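Local coordinates for protein transaminase (Bacillus megaterium, PDB 5G0A) that probably transfers amino groups between amines or amino acids and carbonyl acceptors with pyridoxal-5'-phosphate as cofactor, selecting for S-configured amines, at residues A98-I101 against I102-L106. Sequence-based numbering, arbitrary orientation.
Sequences AKII and IEDIL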
ATOM      1  N   ALA B  98       4.712  18.023 -31.684  1.00 23.76           N
ATOM      2  CA  ALA B  98       5.610  16.900 -31.400  1.00 24.36           C
ATOM      3  C   ALA B  98       6.825  16.930 -32.344  1.00 26.21           C
ATOM      4  O   ALA B  98       7.967  16.692 -31.906  1.00 26.43           O
ATOM      5  CB  ALA B  98       4.865  15.578 -31.507  1.00 24.77           C
ATOM      6  N   LYS B  99       6.568  17.246 -33.615  1.00 24.65           N
ATOM      7  CA  LYS B  99       7.646  17.381 -34.625  1.00 26.80           C
ATOM      8  C   LYS B  99       8.643  18.488 -34.227  1.00 27.57           C
ATOM      9  O   LYS B  99       9.860  18.309 -34.328  1.00 27.51           O
ATOM     10  CB  LYS B  99       7.061  17.605 -36.036  1.00 27.42           C
ATOM     11  CG  LYS B  99       8.124  17.805 -37.138  1.00 28.66           C
ATOM     12  CD  LYS B  99       8.516  19.261 -37.259  1.00 30.45           C
ATOM     13  CE  LYS B  99       9.473  19.522 -38.424  1.00 36.66           C
ATOM     14  NZ  LYS B  99       9.610  20.982 -38.676  1.00 39.70           N
ATOM     15  N   ILE B 100       8.129  19.625 -33.763  1.00 25.93           N
ATOM     16  CA  ILE B 100       8.988  20.712 -33.321  1.00 26.72           C
ATOM     17  C   ILE B 100       9.901  20.260 -32.205  1.00 27.93           C
ATOM     18  O   ILE B 100      11.107  20.510 -32.240  1.00 28.01           O
ATOM     19  CB  ILE B 100       8.184  21.939 -32.876  1.00 27.80           C
ATOM     20  CG1 ILE B 100       7.442  22.508 -34.101  1.00 27.76           C
ATOM     21  CG2 ILE B 100       9.105  22.994 -32.262  1.00 28.71           C
ATOM     22  CD1 ILE B 100       6.413  23.558 -33.733  1.00 26.85           C
ATOM     23  N   ILE B 101       9.336  19.584 -31.206  1.00 26.98           N
ATOM     24  CA  ILE B 101      10.151  19.166 -30.070  1.00 25.40           C
ATOM     25  C   ILE B 101      11.216  18.161 -30.508  1.00 25.37           C
ATOM     26  O   ILE B 101      12.387  18.321 -30.159  1.00 26.33           O
ATOM     27  CB  ILE B 101       9.291  18.581 -28.923  1.00 25.87           C
ATOM     28  CG1 ILE B 101       8.465  19.703 -28.282  1.00 26.86           C
ATOM     29  CG2 ILE B 101      10.186  17.909 -27.858  1.00 26.53           C
ATOM     30  CD1 ILE B 101       7.356  19.173 -27.389  1.00 25.25           C
ATOM     31  N   ILE B 102      10.834  17.184 -31.324  1.00 28.05           N
ATOM     32  CA  ILE B 102      11.742  16.077 -31.655  1.00 29.40           C
ATOM     33  C   ILE B 102      12.761  16.441 -32.748  1.00 32.07           C
ATOM     34  O   ILE B 102      13.950  16.099 -32.627  1.00 32.31           O
ATOM     35  CB  ILE B 102      10.943  14.776 -31.975  1.00 28.14           C
ATOM     36  CG1 ILE B 102      10.272  14.270 -30.666  1.00 26.98           C
ATOM     37  CG2 ILE B 102      11.834  13.688 -32.599  1.00 28.05           C
ATOM     38  CD1 ILE B 102       9.125  13.282 -30.884  1.00 26.83           C
ATOM     39  N   GLU B 103      12.311  17.168 -33.767  0.50 31.44           N
ATOM     40  CA  GLU B 103      13.134  17.419 -34.955  0.50 31.66           C
ATOM     41  C   GLU B 103      13.700  18.828 -35.084  0.50 30.96           C
ATOM     42  O   GLU B 103      14.672  19.017 -35.840  0.50 28.95           O
ATOM     43  CB  GLU B 103      12.368  17.066 -36.231  0.50 32.98           C
ATOM     44  CG  GLU B 103      11.948  15.611 -36.327  0.50 34.37           C
ATOM     45  CD  GLU B 103      13.109  14.632 -36.242  0.50 33.47           C
ATOM     46  OE1 GLU B 103      14.243  15.050 -35.942  0.50 35.74           O
ATOM     47  OE2 GLU B 103      12.883  13.426 -36.464  0.50 33.54           O
ATOM     48  N   ASP B 104      13.089  19.809 -34.406  1.00 29.80           N
ATOM     49  CA  ASP B 104      13.567  21.211 -34.469  1.00 29.27           C
ATOM     50  C   ASP B 104      14.272  21.723 -33.208  1.00 29.12           C
ATOM     51  O   ASP B 104      15.103  22.630 -33.256  1.00 28.98           O
ATOM     52  CB  ASP B 104      12.428  22.161 -34.884  1.00 32.54           C
ATOM     53  CG  ASP B 104      11.749  21.726 -36.171  1.00 36.13           C
ATOM     54  OD1 ASP B 104      12.396  21.033 -37.005  1.00 39.07           O
ATOM     55  OD2 ASP B 104      10.567  22.077 -36.355  1.00 38.87           O
ATOM     56  N   ILE B 105      13.932  21.138 -32.063  1.00 26.67           N
ATOM     57  CA  ILE B 105      14.577  21.468 -30.813  1.00 26.44           C
ATOM     58  C   ILE B 105      15.645  20.425 -30.425  1.00 24.80           C
ATOM     59  O   ILE B 105      16.790  20.784 -30.096  1.00 26.46           O
ATOM     60  CB  ILE B 105      13.500  21.626 -29.706  1.00 27.28           C
ATOM     61  CG1 ILE B 105      12.614  22.847 -30.053  1.00 29.26           C
ATOM     62  CG2 ILE B 105      14.155  21.729 -28.332  1.00 27.07           C
ATOM     63  CD1 ILE B 105      11.526  23.205 -29.045  1.00 29.90           C
ATOM     64  N   LEU B 106      15.277  19.149 -30.474  1.00 26.38           N
ATOM     65  CA  LEU B 106      16.182  18.063 -30.030  1.00 25.75           C
ATOM     66  C   LEU B 106      16.777  17.249 -31.189  1.00 28.77           C
ATOM     67  O   LEU B 106      17.210  16.090 -31.019  1.00 27.31           O
ATOM     68  CB  LEU B 106      15.434  17.136 -29.051  1.00 26.91           C
ATOM     69  CG  LEU B 106      15.089  17.763 -27.697  1.00 25.02           C
ATOM     70  CD1 LEU B 106      14.212  16.759 -26.929  1.00 26.47           C
ATOM     71  CD2 LEU B 106      16.340  18.135 -26.879  1.00 26.38           C
TER
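At the oxygen edge of the D104 carboxylate, close to its plane, sits NZ of K99, which comes in on the syn lone pair of OD2, 2.7 Å away, and stands 3.2 Å from OD1. K99 CE then rises over one face, 3.5 Å from OD2, and I100 CG1 approaches the same oxygen from that side. With CG anti to the backbone N (chi1 178°) and a bend at chi2 (-88°), the lysine chain turns along the helix to a residue five positions on. Replacing D104 by alanine is likely to leave the K99 ammonium without its ion-pair mate and its end freer to turn.

Here the helix widens into a pi-type turn. I100 O accepts both D104 N at 3.0 Å, from above the carbonyl plane, and I105 N at 2.9 Å, nearly along the C=O axis; I101 O then takes L106 N. On the buried flank, I100 CG2 meets I105 CD1 at 4.0 Å, and L345 and M349 of helix 335-350 pack on I100. W16 of the second subunit packs on K99, and Y20 there hydrogen-bonds E103 OE2. The ion pair spans five residues, as does the I105 N to I100 O bond, so side-chain charge and wide turn probably reinforce each other at the end of helix 92-105.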